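Galactofuranose-binding protein YtfQ (Escherichia coli, PDB 2VK2) binds both alpha- and beta-galactofuranose in the periplasm as the solute-binding component of the YtfQRT-YjfF ABC transporter that carries this sugar. Local coordinates at residues G6-G11 and I48-S53; A18-V23 and F87-S92; T103-D108 and A252-D257; N109-K114 and T275-Y280; V138-A143 and G168-S173. All coordinates share one frame; numbering follows the deposited sequence. Where two conformers were deposited one is given.

In the fold
Two domains, each built on its own sheet between helices, make up this binding protein, with the sugar held between them. Contacts 1, 2 and 3 lie on the parallel sheet of the first domain. Contacts 1 and 2 cross along the chain and touch, Gln9 NE2 probably hydrogen-bonding Glu20; contacts 2 and 3, centres about 8 Å apart, join where strands 86-89 and 103-106 run side by side. Contact 4 follows, helix 109-124 meeting the chain leading into strand 278-280 of the second sheet. Contact 5 nests in the loops of contacts 3 and 4. Contacts 2 and 5 both touch the galactofuranose, so the sugar site is built from strand-end loops and helix starts of both domains.

Contact 1 (G6-G11 and I48-S53); sequences GFSQVG and IKAVRS
Ser8 of strand 4-9 points its side chain at helix 44-57 and meets Ala50 and Val51, the two helix residues on which this contact rests. The approach is apolar: Ser8 CB lies 4.0 Å from Val51 CG2. This methyl is the valine branch beside the backbone N, while CG1 stands anti to it (chi1 172°) and makes no close approach to the serine. The hydroxyl end comes near the neighbouring residue of the helix, with Ser8 OG 4.3 Å from Ala50 CB. No hydrogen bond spans the two segments; the hydroxyl is bonded to the side chain of Gln47, one residue before 48-53 in the same helix, so its polar atom is satisfied although the serine is buried. The short side chains let the backbones come close, Ser8 CA and Ala50 CA being 6.3 Å apart. Around them, Ala50 also touches Ala38 of strand 34-39, and Val51 reaches Ile64 of strand 61-64 and Val75 of helix 73-81. The helix thus packs across three neighbouring parallel strands. It follows strand 34-39 and leads on to strand 61-64, an arrangement typical of the beta-alpha-beta crossovers in the Rossmann-like domains of periplasmic sugar-binding proteins.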
# COMPACT_ATOMS: atom_id res chain seq x y z
N GLY A 6 -10.35 -1.08 18.64
CA GLY A 6 -9.59 0.14 18.42
C GLY A 6 -8.66 -0.07 17.25
O GLY A 6 -7.85 -0.99 17.27
N PHE A 7 -8.78 0.78 16.23
CA PHE A 7 -7.96 0.68 15.03
C PHE A 7 -7.03 1.89 14.97
O PHE A 7 -7.48 3.02 14.83
CB PHE A 7 -8.87 0.61 13.79
CG PHE A 7 -8.16 0.60 12.45
CD1 PHE A 7 -6.84 0.18 12.30
CD2 PHE A 7 -8.86 0.98 11.31
CE1 PHE A 7 -6.23 0.17 11.04
CE2 PHE A 7 -8.26 0.97 10.06
CZ PHE A 7 -6.94 0.57 9.93
N SER A 8 -5.73 1.62 15.13
CA SER A 8 -4.71 2.63 14.90
C SER A 8 -4.37 2.66 13.42
O SER A 8 -3.67 1.79 12.91
CB SER A 8 -3.45 2.35 15.72
OG SER A 8 -2.45 3.31 15.43
N GLN A 9 -4.91 3.68 12.74
CA GLN A 9 -4.75 3.88 11.31
C GLN A 9 -3.57 4.82 11.07
O GLN A 9 -3.29 5.70 11.89
CB GLN A 9 -6.07 4.46 10.76
CG GLN A 9 -6.17 4.74 9.26
CD GLN A 9 -5.84 3.54 8.40
OE1 GLN A 9 -4.73 3.02 8.46
NE2 GLN A 9 -6.78 3.12 7.56
N VAL A 10 -2.85 4.61 9.96
CA VAL A 10 -1.66 5.41 9.64
C VAL A 10 -2.02 6.87 9.43
O VAL A 10 -1.34 7.78 9.92
CB VAL A 10 -0.96 4.88 8.36
CG1 VAL A 10 0.20 5.79 7.95
CG2 VAL A 10 -0.49 3.45 8.55
N GLY A 11 -3.10 7.08 8.69
CA GLY A 11 -3.53 8.41 8.28
C GLY A 11 -4.41 8.30 7.05
O GLY A 11 -5.15 7.33 6.91
N ILE A 48 1.49 4.65 18.55
CA ILE A 48 1.81 4.02 19.82
C ILE A 48 0.96 4.62 20.94
O ILE A 48 0.40 3.89 21.76
CB ILE A 48 3.32 4.11 20.13
CG1 ILE A 48 4.09 3.18 19.18
CG2 ILE A 48 3.61 3.75 21.58
CD1 ILE A 48 5.58 3.37 19.19
N LYS A 49 0.83 5.95 20.95
CA LYS A 49 -0.05 6.62 21.91
C LYS A 49 -1.50 6.13 21.79
O LYS A 49 -2.17 5.90 22.80
CB LYS A 49 -0.01 8.13 21.72
CG LYS A 49 1.29 8.77 22.16
CD LYS A 49 1.36 10.22 21.70
CE LYS A 49 2.59 10.92 22.22
NZ LYS A 49 2.70 12.28 21.61
N ALA A 50 -1.98 5.97 20.56
CA ALA A 50 -3.34 5.49 20.32
C ALA A 50 -3.53 4.07 20.84
O ALA A 50 -4.53 3.77 21.49
CB ALA A 50 -3.69 5.57 18.85
N VAL A 51 -2.57 3.20 20.55
CA VAL A 51 -2.62 1.82 21.02
C VAL A 51 -2.64 1.78 22.55
O VAL A 51 -3.43 1.04 23.14
CB VAL A 51 -1.44 0.99 20.47
CG1 VAL A 51 -1.39 -0.39 21.11
CG2 VAL A 51 -1.55 0.88 18.96
N ARG A 52 -1.80 2.59 23.18
CA ARG A 52 -1.79 2.68 24.64
C ARG A 52 -3.13 3.15 25.20
O ARG A 52 -3.59 2.64 26.22
CB ARG A 52 -0.66 3.60 25.12
CG ARG A 52 0.67 2.92 25.02
CD ARG A 52 1.82 3.77 25.48
NE ARG A 52 3.05 2.97 25.43
CZ ARG A 52 4.27 3.46 25.24
NH1 ARG A 52 4.48 4.76 25.07
NH2 ARG A 52 5.30 2.62 25.21
N SER A 53 -3.77 4.10 24.52
CA SER A 53 -5.10 4.55 24.92
C SER A 53 -6.12 3.42 24.80
O SER A 53 -6.93 3.22 25.70
CB SER A 53 -5.54 5.75 24.09
OG SER A 53 -6.83 6.19 24.48

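Contact 2 (A18-V23 and F87-S92); sequences AAETNV and FLLDRS. With GZL (beta-D-galactofuranose), chain B.
Glu20 reaches from helix 15-31 to Asp90, in the loop at the end of strand 86-89, where the Rossmann-like first domain of this binding protein forms its share of the sugar site. From CB the glutamate runs extended, with CG anti to the backbone N (chi1 -174°), and this carries its carboxylate across to the strand end. Its CD lies 3.2 Å from Asp90 OD2. Glu20 OE1 accepts a hydrogen bond from Gln9 NE2 and forms a salt bridge with Arg17 NH1, which also pairs with Asp90 OD2. The other oxygen, Glu20 OE2, is 2.5 Å from Asp90 OD2 and 4.1 Å from Leu89 CB, and the planes of the two carboxylates are turned 47° apart. Arg17, itself hydrogen-bonded to the sugar, would be expected to offset part of the negative charge of this buried pair.

Asp90 divides its carboxylate between protein and ligand: OD2 faces the glutamate, while OD1 accepts a hydrogen bond of 2.7 Å from galactofuranose O5. Its backbone O takes a further bond from the sugar O6. Arg91 extends its chain along the sugar and presents the edge of its guanidinium, NE donating to O5 and NH2 donating to galactofuranose O4 over 3.0 Å in a nearly straight bond, 169° at the hydrogen.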
# COMPACT_ATOMS: atom_id res chain seq x y z
N ALA A 18 -7.83 5.80 2.38
CA ALA A 18 -9.15 6.37 2.63
C ALA A 18 -10.23 5.31 2.41
O ALA A 18 -11.17 5.20 3.19
CB ALA A 18 -9.40 7.58 1.74
N ALA A 19 -10.09 4.53 1.34
CA ALA A 19 -11.01 3.43 1.07
C ALA A 19 -10.92 2.33 2.13
O ALA A 19 -11.94 1.79 2.54
CB ALA A 19 -10.75 2.84 -0.32
N GLU A 20 -9.70 2.01 2.57
CA GLU A 20 -9.53 1.02 3.63
C GLU A 20 -10.27 1.44 4.91
O GLU A 20 -10.91 0.61 5.55
CB GLU A 20 -8.04 0.81 3.95
CG GLU A 20 -7.78 -0.33 4.94
CD GLU A 20 -6.41 -0.27 5.56
OE1 GLU A 20 -5.94 0.84 5.89
OE2 GLU A 20 -5.80 -1.34 5.73
N THR A 21 -10.16 2.71 5.26
CA THR A 21 -10.88 3.27 6.40
C THR A 21 -12.40 3.16 6.21
O THR A 21 -13.11 2.73 7.12
CB THR A 21 -10.45 4.73 6.65
OG1 THR A 21 -9.09 4.75 7.09
CG2 THR A 21 -11.33 5.38 7.72
N ASN A 22 -12.88 3.54 5.04
CA ASN A 22 -14.31 3.44 4.73
C ASN A 22 -14.82 2.01 4.87
O ASN A 22 -15.87 1.76 5.46
CB ASN A 22 -14.60 3.92 3.30
CG ASN A 22 -14.46 5.43 3.14
OD1 ASN A 22 -14.52 6.18 4.11
ND2 ASN A 22 -14.27 5.87 1.90
N VAL A 23 -14.06 1.06 4.32
CA VAL A 23 -14.44 -0.34 4.36
C VAL A 23 -14.35 -0.92 5.78
O VAL A 23 -15.17 -1.75 6.17
CB VAL A 23 -13.59 -1.17 3.38
CG1 VAL A 23 -13.88 -2.66 3.53
CG2 VAL A 23 -13.85 -0.71 1.95
N PHE A 87 -4.24 -7.31 15.77
CA PHE A 87 -4.27 -7.72 14.37
C PHE A 87 -3.60 -6.64 13.54
O PHE A 87 -3.91 -5.46 13.69
CB PHE A 87 -5.72 -7.92 13.91
CG PHE A 87 -6.48 -8.94 14.72
CD1 PHE A 87 -6.70 -10.21 14.22
CD2 PHE A 87 -6.95 -8.63 15.98
CE1 PHE A 87 -7.39 -11.16 14.97
CE2 PHE A 87 -7.64 -9.57 16.73
CZ PHE A 87 -7.85 -10.83 16.23
N LEU A 88 -2.67 -7.04 12.69
CA LEU A 88 -1.96 -6.09 11.84
C LEU A 88 -2.61 -6.05 10.47
O LEU A 88 -2.94 -7.09 9.91
CB LEU A 88 -0.48 -6.47 11.72
CG LEU A 88 0.27 -6.59 13.05
CD1 LEU A 88 1.71 -7.01 12.79
CD2 LEU A 88 0.22 -5.29 13.84
N LEU A 89 -2.83 -4.83 9.96
CA LEU A 89 -3.47 -4.62 8.62
C LEU A 89 -2.52 -3.90 7.71
O LEU A 89 -1.97 -2.89 8.04
CB LEU A 89 -4.75 -3.78 8.80
CG LEU A 89 -6.02 -4.47 9.36
CD1 LEU A 89 -5.87 -5.15 10.74
CD2 LEU A 89 -7.13 -3.41 9.37
N ASP A 90 -2.39 -4.52 6.53
CA ASP A 90 -1.83 -3.90 5.30
C ASP A 90 -0.33 -3.57 5.28
O ASP A 90 0.24 -3.49 4.24
CB ASP A 90 -2.73 -2.73 4.81
CG ASP A 90 -2.43 -1.40 5.44
OD1 ASP A 90 -1.35 -0.87 5.29
OD2 ASP A 90 -3.33 -0.82 6.05
N ARG A 91 0.27 -3.44 6.45
CA ARG A 91 1.77 -3.46 6.60
C ARG A 91 2.15 -4.44 7.71
O ARG A 91 1.37 -4.75 8.52
CB ARG A 91 2.30 -2.06 6.92
CG ARG A 91 1.90 -1.00 5.84
CD ARG A 91 2.61 0.30 6.04
NE ARG A 91 2.10 1.27 5.00
CZ ARG A 91 2.27 2.57 5.05
NH1 ARG A 91 3.03 3.17 5.94
NH2 ARG A 91 1.69 3.34 4.16
N SER A 92 3.42 -4.82 7.63
CA SER A 92 3.96 -5.83 8.53
C SER A 92 4.99 -5.23 9.48
O SER A 92 5.47 -4.12 9.27
CB SER A 92 4.60 -6.96 7.72
OG SER A 92 3.64 -7.65 6.94
C6 GZL B . -0.62 -1.09 1.32
C5 GZL B . -0.11 -0.01 1.95
C4 GZL B . 0.14 1.32 1.27
C3 GZL B . -0.48 1.65 -0.06
C2 GZL B . -0.99 2.87 -0.03
O6 GZL B . -0.80 -2.25 1.96
O5 GZL B . 0.29 -0.13 3.22
O4 GZL B . -0.31 2.39 2.11
O3 GZL B . -0.41 0.84 -1.11
C1 GZL B . -0.90 3.44 1.34
O2 GZL B . -1.56 3.56 -1.03
O1 GZL B . -0.07 4.60 1.38

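Contact 3 (T103-D108 and A252-D257)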
# COMPACT_ATOMS: atom_id res chain seq x y z
N THR A 103 -2.33 -12.02 13.70
CA THR A 103 -2.08 -12.23 12.28
C THR A 103 -1.79 -10.90 11.61
O THR A 103 -2.05 -9.84 12.19
CB THR A 103 -3.31 -12.89 11.59
OG1 THR A 103 -2.95 -13.32 10.27
CG2 THR A 103 -4.48 -11.92 11.49
N THR A 104 -1.22 -10.98 10.41
CA THR A 104 -1.10 -9.83 9.53
C THR A 104 -1.97 -10.10 8.30
O THR A 104 -1.78 -11.11 7.63
CB THR A 104 0.35 -9.60 9.06
OG1 THR A 104 1.21 -9.50 10.20
CG2 THR A 104 0.46 -8.31 8.25
N VAL A 105 -2.93 -9.21 8.05
CA VAL A 105 -3.72 -9.26 6.83
C VAL A 105 -3.06 -8.33 5.82
O VAL A 105 -2.92 -7.13 6.08
CB VAL A 105 -5.17 -8.81 7.06
CG1 VAL A 105 -5.99 -8.96 5.78
CG2 VAL A 105 -5.80 -9.62 8.19
N THR A 106 -2.64 -8.87 4.69
CA THR A 106 -1.80 -8.10 3.77
C THR A 106 -1.72 -8.79 2.43
O THR A 106 -1.96 -9.99 2.32
CB THR A 106 -0.37 -7.93 4.37
OG1 THR A 106 0.44 -7.15 3.49
CG2 THR A 106 0.28 -9.29 4.60
N ALA A 107 -1.39 -8.02 1.39
CA ALA A 107 -0.97 -8.61 0.13
C ALA A 107 0.45 -9.14 0.28
O ALA A 107 1.16 -8.83 1.25
CB ALA A 107 -1.03 -7.58 -0.98
N ASP A 108 0.85 -9.97 -0.68
CA ASP A 108 2.25 -10.32 -0.87
C ASP A 108 2.85 -9.14 -1.64
O ASP A 108 2.67 -9.02 -2.85
CB ASP A 108 2.37 -11.63 -1.64
CG ASP A 108 3.81 -12.03 -1.93
OD1 ASP A 108 4.73 -11.19 -1.78
OD2 ASP A 108 4.01 -13.20 -2.31
N ALA A 252 -9.73 -4.98 6.70
CA ALA A 252 -10.41 -5.11 7.98
C ALA A 252 -11.33 -6.34 8.05
O ALA A 252 -11.44 -6.97 9.10
CB ALA A 252 -11.20 -3.85 8.31
N GLY A 253 -11.97 -6.67 6.93
CA GLY A 253 -12.89 -7.81 6.88
C GLY A 253 -12.28 -9.11 7.39
O GLY A 253 -12.80 -9.71 8.33
N PRO A 254 -11.19 -9.57 6.76
CA PRO A 254 -10.50 -10.76 7.25
C PRO A 254 -10.02 -10.67 8.71
O PRO A 254 -9.99 -11.68 9.41
CB PRO A 254 -9.32 -10.91 6.29
CG PRO A 254 -9.75 -10.21 5.05
CD PRO A 254 -10.56 -9.05 5.53
N ALA A 255 -9.66 -9.47 9.17
CA ALA A 255 -9.28 -9.28 10.57
C ALA A 255 -10.48 -9.46 11.49
O ALA A 255 -10.39 -10.14 12.52
CB ALA A 255 -8.65 -7.92 10.77
N PHE A 256 -11.62 -8.88 11.12
CA PHE A 256 -12.87 -9.08 11.87
C PHE A 256 -13.28 -10.56 11.86
O PHE A 256 -13.73 -11.07 12.88
CB PHE A 256 -14.02 -8.24 11.30
CG PHE A 256 -13.91 -6.76 11.59
CD1 PHE A 256 -13.71 -6.29 12.89
CD2 PHE A 256 -14.06 -5.83 10.57
CE1 PHE A 256 -13.63 -4.93 13.14
CE2 PHE A 256 -13.98 -4.47 10.82
CZ PHE A 256 -13.76 -4.02 12.11
N ASP A 257 -13.14 -11.23 10.71
CA ASP A 257 -13.44 -12.66 10.62
C ASP A 257 -12.64 -13.45 11.65
O ASP A 257 -13.19 -14.27 12.39
CB ASP A 257 -13.12 -13.22 9.22
CG ASP A 257 -14.09 -12.76 8.16
OD1 ASP A 257 -15.24 -12.42 8.49
OD2 ASP A 257 -13.70 -12.75 6.97
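Val105 of strand 103-106 packs both of its methyls against the N-terminal part of helix 252-265, a helix lying on the parallel sheet of the Rossmann-like first domain. The apolar contacts make up the interface. Val105 CG1, the branch beside the carbonyl carbon (chi1 -177°), meets the ring of Pro254 with 3.9 Å to its CB, and Pro254 CG lies almost as near. The two side chains cross at about a right angle, and the single methyl bears on the CB-CG side of the proline ring. The other branch, Val105 CG2, is directed at the next helix residue and stands 4.2 Å from Ala255 CB. This methyl also comes up against the helix backbone, at Ala255 N. One valine thus straddles two successive residues, and the main chains approach to 6.7 Å between Val105 CA and Ala255 CA. Around them, Ala255 touches Leu89 of strand 86-89, and Val105 touches Thr273 of strand 272-274.

Hydrogen bonds hold strand and helix separately, the strand to its neighbour in the sheet and the helix within itself; none crosses between the segments. Val105 is tied by its backbone to Leu88 and Asp90 of the adjoining strand and loop. In the helix, Phe256 N bonds to Ala252 O and Asp257 N to Gly253 O. Past the strand's packed part, Thr106 OG1 donates to Ala107 O over 2.9 Å, lying in the carbonyl plane on a lone pair.

Contact 4 (N109-K114 and T275-Y280); sequences NILEGK and TKSTLY
Ser277 faces helix 109-124 and is received by Leu111 and Glu112, which present it with quite different surfaces. The helix follows strand 103-106 of the first sheet and packs here beside the chain entering strand 278-280, the antiparallel edge strand of the second sheet, close to the sugar site. The tighter part is the approach to Glu112: Ser277 OG lies 3.6 Å from Glu112 CG. The serine hydroxyl stands beside the backbone N (chi1 -60°), which turns it to this methylene and to a water molecule. On the looser, partly exposed side, Leu111 CD2 rests 4.1 Å from Ser277 CB, a single methyl against the serine's carbon.

No direct hydrogen bond joins the segments; the water supplies the polar link. It donates to Glu112 OE2 over 2.6 Å and accepts from Ser277 OG over 2.7 Å. The other carboxylate oxygen, Glu112 OE1, forms a salt bridge with Arg146, a residue that binds galactofuranose. The chemistry implies a second-shell role for Glu112: with one oxygen on the arginine and the other on the water, it probably helps to orient the Arg146 side chain toward the sugar and to balance its positive charge.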
# COMPACT_ATOMS: atom_id res chain seq x y z
N ASN A 109 3.53 -8.25 -0.92
CA ASN A 109 3.98 -6.99 -1.51
C ASN A 109 5.22 -7.17 -2.37
O ASN A 109 5.47 -6.37 -3.27
CB ASN A 109 4.20 -5.96 -0.40
CG ASN A 109 2.98 -5.78 0.47
OD1 ASN A 109 1.92 -5.35 -0.00
ND2 ASN A 109 3.11 -6.12 1.74
N ILE A 110 5.99 -8.23 -2.11
CA ILE A 110 7.08 -8.61 -3.01
C ILE A 110 6.48 -9.00 -4.36
O ILE A 110 6.95 -8.55 -5.41
CB ILE A 110 7.93 -9.76 -2.43
CG1 ILE A 110 8.56 -9.34 -1.09
CG2 ILE A 110 9.01 -10.16 -3.42
CD1 ILE A 110 9.42 -10.41 -0.44
N LEU A 111 5.44 -9.82 -4.33
CA LEU A 111 4.73 -10.21 -5.55
C LEU A 111 4.19 -9.00 -6.32
O LEU A 111 4.29 -8.96 -7.54
CB LEU A 111 3.57 -11.17 -5.23
CG LEU A 111 2.65 -11.53 -6.40
CD1 LEU A 111 3.41 -12.29 -7.48
CD2 LEU A 111 1.46 -12.33 -5.90
N GLU A 112 3.62 -8.03 -5.62
CA GLU A 112 3.11 -6.83 -6.28
C GLU A 112 4.20 -6.16 -7.11
O GLU A 112 3.98 -5.79 -8.26
CB GLU A 112 2.56 -5.84 -5.26
CG GLU A 112 1.28 -6.28 -4.57
CD GLU A 112 0.88 -5.33 -3.46
OE1 GLU A 112 1.79 -4.79 -2.81
OE2 GLU A 112 -0.33 -5.12 -3.24
N GLY A 113 5.39 -6.00 -6.52
CA GLY A 113 6.52 -5.41 -7.22
C GLY A 113 6.98 -6.27 -8.39
O GLY A 113 7.31 -5.75 -9.46
N LYS A 114 6.98 -7.58 -8.19
CA LYS A 114 7.34 -8.54 -9.23
C LYS A 114 6.39 -8.47 -10.43
O LYS A 114 6.83 -8.56 -11.57
CB LYS A 114 7.34 -9.95 -8.66
CG LYS A 114 7.72 -11.04 -9.63
CD LYS A 114 7.66 -12.40 -8.95
CE LYS A 114 8.15 -13.51 -9.85
NZ LYS A 114 7.31 -13.66 -11.06
N THR A 275 -4.01 -11.50 0.93
CA THR A 275 -5.03 -11.09 -0.03
C THR A 275 -4.49 -11.30 -1.45
O THR A 275 -3.28 -11.48 -1.63
CB THR A 275 -5.42 -9.62 0.17
OG1 THR A 275 -4.28 -8.78 -0.03
CG2 THR A 275 -5.96 -9.40 1.59
N LYS A 276 -5.38 -11.27 -2.44
CA LYS A 276 -5.03 -11.58 -3.82
C LYS A 276 -4.53 -10.35 -4.59
O LYS A 276 -5.11 -9.28 -4.49
CB LYS A 276 -6.25 -12.17 -4.55
CG LYS A 276 -5.99 -12.55 -6.01
CD LYS A 276 -7.18 -13.25 -6.65
CE LYS A 276 -7.38 -14.67 -6.12
NZ LYS A 276 -6.18 -15.53 -6.29
N SER A 277 -3.45 -10.54 -5.36
CA SER A 277 -2.89 -9.49 -6.22
C SER A 277 -3.10 -9.83 -7.69
O SER A 277 -2.83 -10.95 -8.12
CB SER A 277 -1.39 -9.35 -5.96
OG SER A 277 -1.12 -9.01 -4.62
N THR A 278 -3.57 -8.84 -8.46
CA THR A 278 -3.83 -9.02 -9.89
C THR A 278 -3.34 -7.81 -10.67
O THR A 278 -3.65 -6.67 -10.31
CB THR A 278 -5.33 -9.21 -10.17
OG1 THR A 278 -5.85 -10.25 -9.33
CG2 THR A 278 -5.56 -9.57 -11.63
N LEU A 279 -2.58 -8.06 -11.73
CA LEU A 279 -2.14 -7.00 -12.64
C LEU A 279 -3.28 -6.59 -13.57
O LEU A 279 -3.93 -7.44 -14.17
CB LEU A 279 -0.96 -7.48 -13.48
CG LEU A 279 -0.38 -6.49 -14.49
CD1 LEU A 279 0.34 -5.36 -13.78
CD2 LEU A 279 0.55 -7.20 -15.45
N TYR A 280 -3.50 -5.28 -13.68
CA TYR A 280 -4.48 -4.74 -14.60
C TYR A 280 -3.84 -3.74 -15.56
O TYR A 280 -3.01 -2.92 -15.16
CB TYR A 280 -5.63 -4.09 -13.83
CG TYR A 280 -6.53 -5.10 -13.17
CD1 TYR A 280 -7.36 -5.92 -13.93
CD2 TYR A 280 -6.55 -5.26 -11.79
CE1 TYR A 280 -8.19 -6.86 -13.34
CE2 TYR A 280 -7.38 -6.20 -11.19
CZ TYR A 280 -8.19 -6.99 -11.97
OH TYR A 280 -9.02 -7.92 -11.38
O HOH W 1 -2.30 -6.67 -4.05

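Contact 5 (V138-A143 and G168-S173). With GZL (beta-D-galactofuranose), chain B.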
# COMPACT_ATOMS: atom_id res chain seq x y z
N VAL A 138 9.60 5.64 3.98
CA VAL A 138 10.83 4.98 4.40
C VAL A 138 10.56 4.13 5.64
O VAL A 138 9.98 4.61 6.62
CB VAL A 138 11.95 6.01 4.69
CG1 VAL A 138 13.18 5.32 5.27
CG2 VAL A 138 12.32 6.76 3.42
N GLY A 139 10.94 2.86 5.58
CA GLY A 139 10.75 1.94 6.70
C GLY A 139 9.45 1.15 6.67
O GLY A 139 9.31 0.19 7.43
N ALA A 140 8.51 1.53 5.82
CA ALA A 140 7.27 0.77 5.65
C ALA A 140 7.60 -0.58 5.03
O ALA A 140 8.32 -0.64 4.04
CB ALA A 140 6.29 1.53 4.77
N SER A 141 7.07 -1.66 5.60
CA SER A 141 7.36 -3.00 5.08
C SER A 141 7.01 -3.08 3.60
O SER A 141 7.73 -3.68 2.81
CB SER A 141 6.60 -4.08 5.85
OG SER A 141 5.20 -4.03 5.58
N VAL A 142 5.90 -2.45 3.23
CA VAL A 142 5.39 -2.50 1.87
C VAL A 142 6.32 -1.79 0.88
O VAL A 142 6.43 -2.22 -0.27
CB VAL A 142 3.95 -1.93 1.78
CG1 VAL A 142 2.99 -2.82 2.55
CG2 VAL A 142 3.88 -0.50 2.27
N ALA A 143 6.99 -0.73 1.31
CA ALA A 143 7.96 -0.03 0.46
C ALA A 143 9.21 -0.89 0.26
O ALA A 143 9.70 -1.04 -0.85
CB ALA A 143 8.33 1.32 1.06
N GLY A 168 8.43 9.09 -2.19
CA GLY A 168 7.39 10.08 -2.42
C GLY A 168 6.32 10.05 -1.35
O GLY A 168 5.22 10.55 -1.56
N ASP A 169 6.63 9.42 -0.21
CA ASP A 169 5.75 9.41 0.98
C ASP A 169 4.36 8.81 0.75
O ASP A 169 3.45 9.04 1.55
CB ASP A 169 5.61 10.83 1.56
CG ASP A 169 6.94 11.48 1.89
OD1 ASP A 169 7.97 10.77 1.94
OD2 ASP A 169 6.95 12.71 2.11
N PHE A 170 4.18 8.05 -0.33
CA PHE A 170 2.89 7.48 -0.72
C PHE A 170 1.80 8.53 -1.05
O PHE A 170 0.62 8.19 -1.10
CB PHE A 170 2.37 6.50 0.37
CG PHE A 170 2.94 5.10 0.29
CD1 PHE A 170 3.02 4.42 -0.92
CD2 PHE A 170 3.32 4.43 1.45
CE1 PHE A 170 3.51 3.12 -0.97
CE2 PHE A 170 3.81 3.13 1.40
CZ PHE A 170 3.90 2.48 0.19
N THR A 171 2.19 9.78 -1.30
CA THR A 171 1.21 10.83 -1.62
C THR A 171 1.33 11.33 -3.05
O THR A 171 2.40 11.29 -3.66
CB THR A 171 1.32 12.05 -0.68
OG1 THR A 171 2.54 12.76 -0.94
CG2 THR A 171 1.27 11.63 0.78
N ARG A 172 0.21 11.83 -3.56
CA ARG A 172 0.17 12.43 -4.89
C ARG A 172 1.05 13.68 -4.96
O ARG A 172 1.82 13.84 -5.91
CB ARG A 172 -1.28 12.78 -5.25
CG ARG A 172 -1.51 13.07 -6.72
CD ARG A 172 -3.00 13.22 -7.03
NE ARG A 172 -3.74 11.97 -6.88
CZ ARG A 172 -5.00 11.78 -7.28
NH1 ARG A 172 -5.67 12.75 -7.88
NH2 ARG A 172 -5.59 10.60 -7.10
N SER A 173 0.96 14.53 -3.95
CA SER A 173 1.69 15.80 -3.95
C SER A 173 3.21 15.58 -3.91
O SER A 173 3.94 16.21 -4.67
CB SER A 173 1.25 16.69 -2.79
OG SER A 173 1.43 16.06 -1.54
C6 GZL B . -0.62 -1.09 1.32
C5 GZL B . -0.11 -0.01 1.95
C4 GZL B . 0.14 1.32 1.27
C3 GZL B . -0.48 1.65 -0.06
C2 GZL B . -0.99 2.87 -0.03
O6 GZL B . -0.80 -2.25 1.96
O5 GZL B . 0.29 -0.13 3.22
O4 GZL B . -0.31 2.39 2.11
O3 GZL B . -0.41 0.84 -1.11
C1 GZL B . -0.90 3.44 1.34
O2 GZL B . -1.56 3.56 -1.03
O1 GZL B . -0.07 4.60 1.38
O HOH W 2 9.51 8.52 3.89
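The Phe170 ring has galactofuranose over one face and the side chains of Val142 and Ala140 at its edge, close to the ring plane. Sugar C4 stands 4.0 Å above that plane toward the CE2-CZ rim, while C1 lies nearer the CG end, so the furanose ring covers this face, stacked on it roughly flat. Near the root of the side chain the sugar's O1 approaches to 3.2 Å from Phe170 CG. Val142 comes in at the far end of the ring, with its CG2 3.6 Å from Phe170 CZ. Its first torsion (chi1 -65°) places CG2 between the backbone N and the carbonyl carbon, and from there the methyl touches both partners, lying 3.7 Å from sugar O5. Ala140 CB adds a looser edge contact, 4.5 Å from Phe170 CE2.

No hydrogen bond joins the segments directly. A water molecule accepts from Val138 N over 2.9 Å and gives only a weak bond to Asp169 OD1. Phe170 is held at the corner of a type I' turn from Gly168 to Thr171, closed by the bond from Thr171 N to Gly168 O, and its backbone O accepts a hydrogen bond from Asn199, another sugar-binding residue. Arg91 of the first domain touches both Phe170 and Val142. The contact lies in the second domain at the sugar cleft, where the loops after strands 129-135 and 160-167 lead into helices 141-153 and 172-185, with Ala140 and Thr171 at their N-cap positions, Thr171 capping with its side chain.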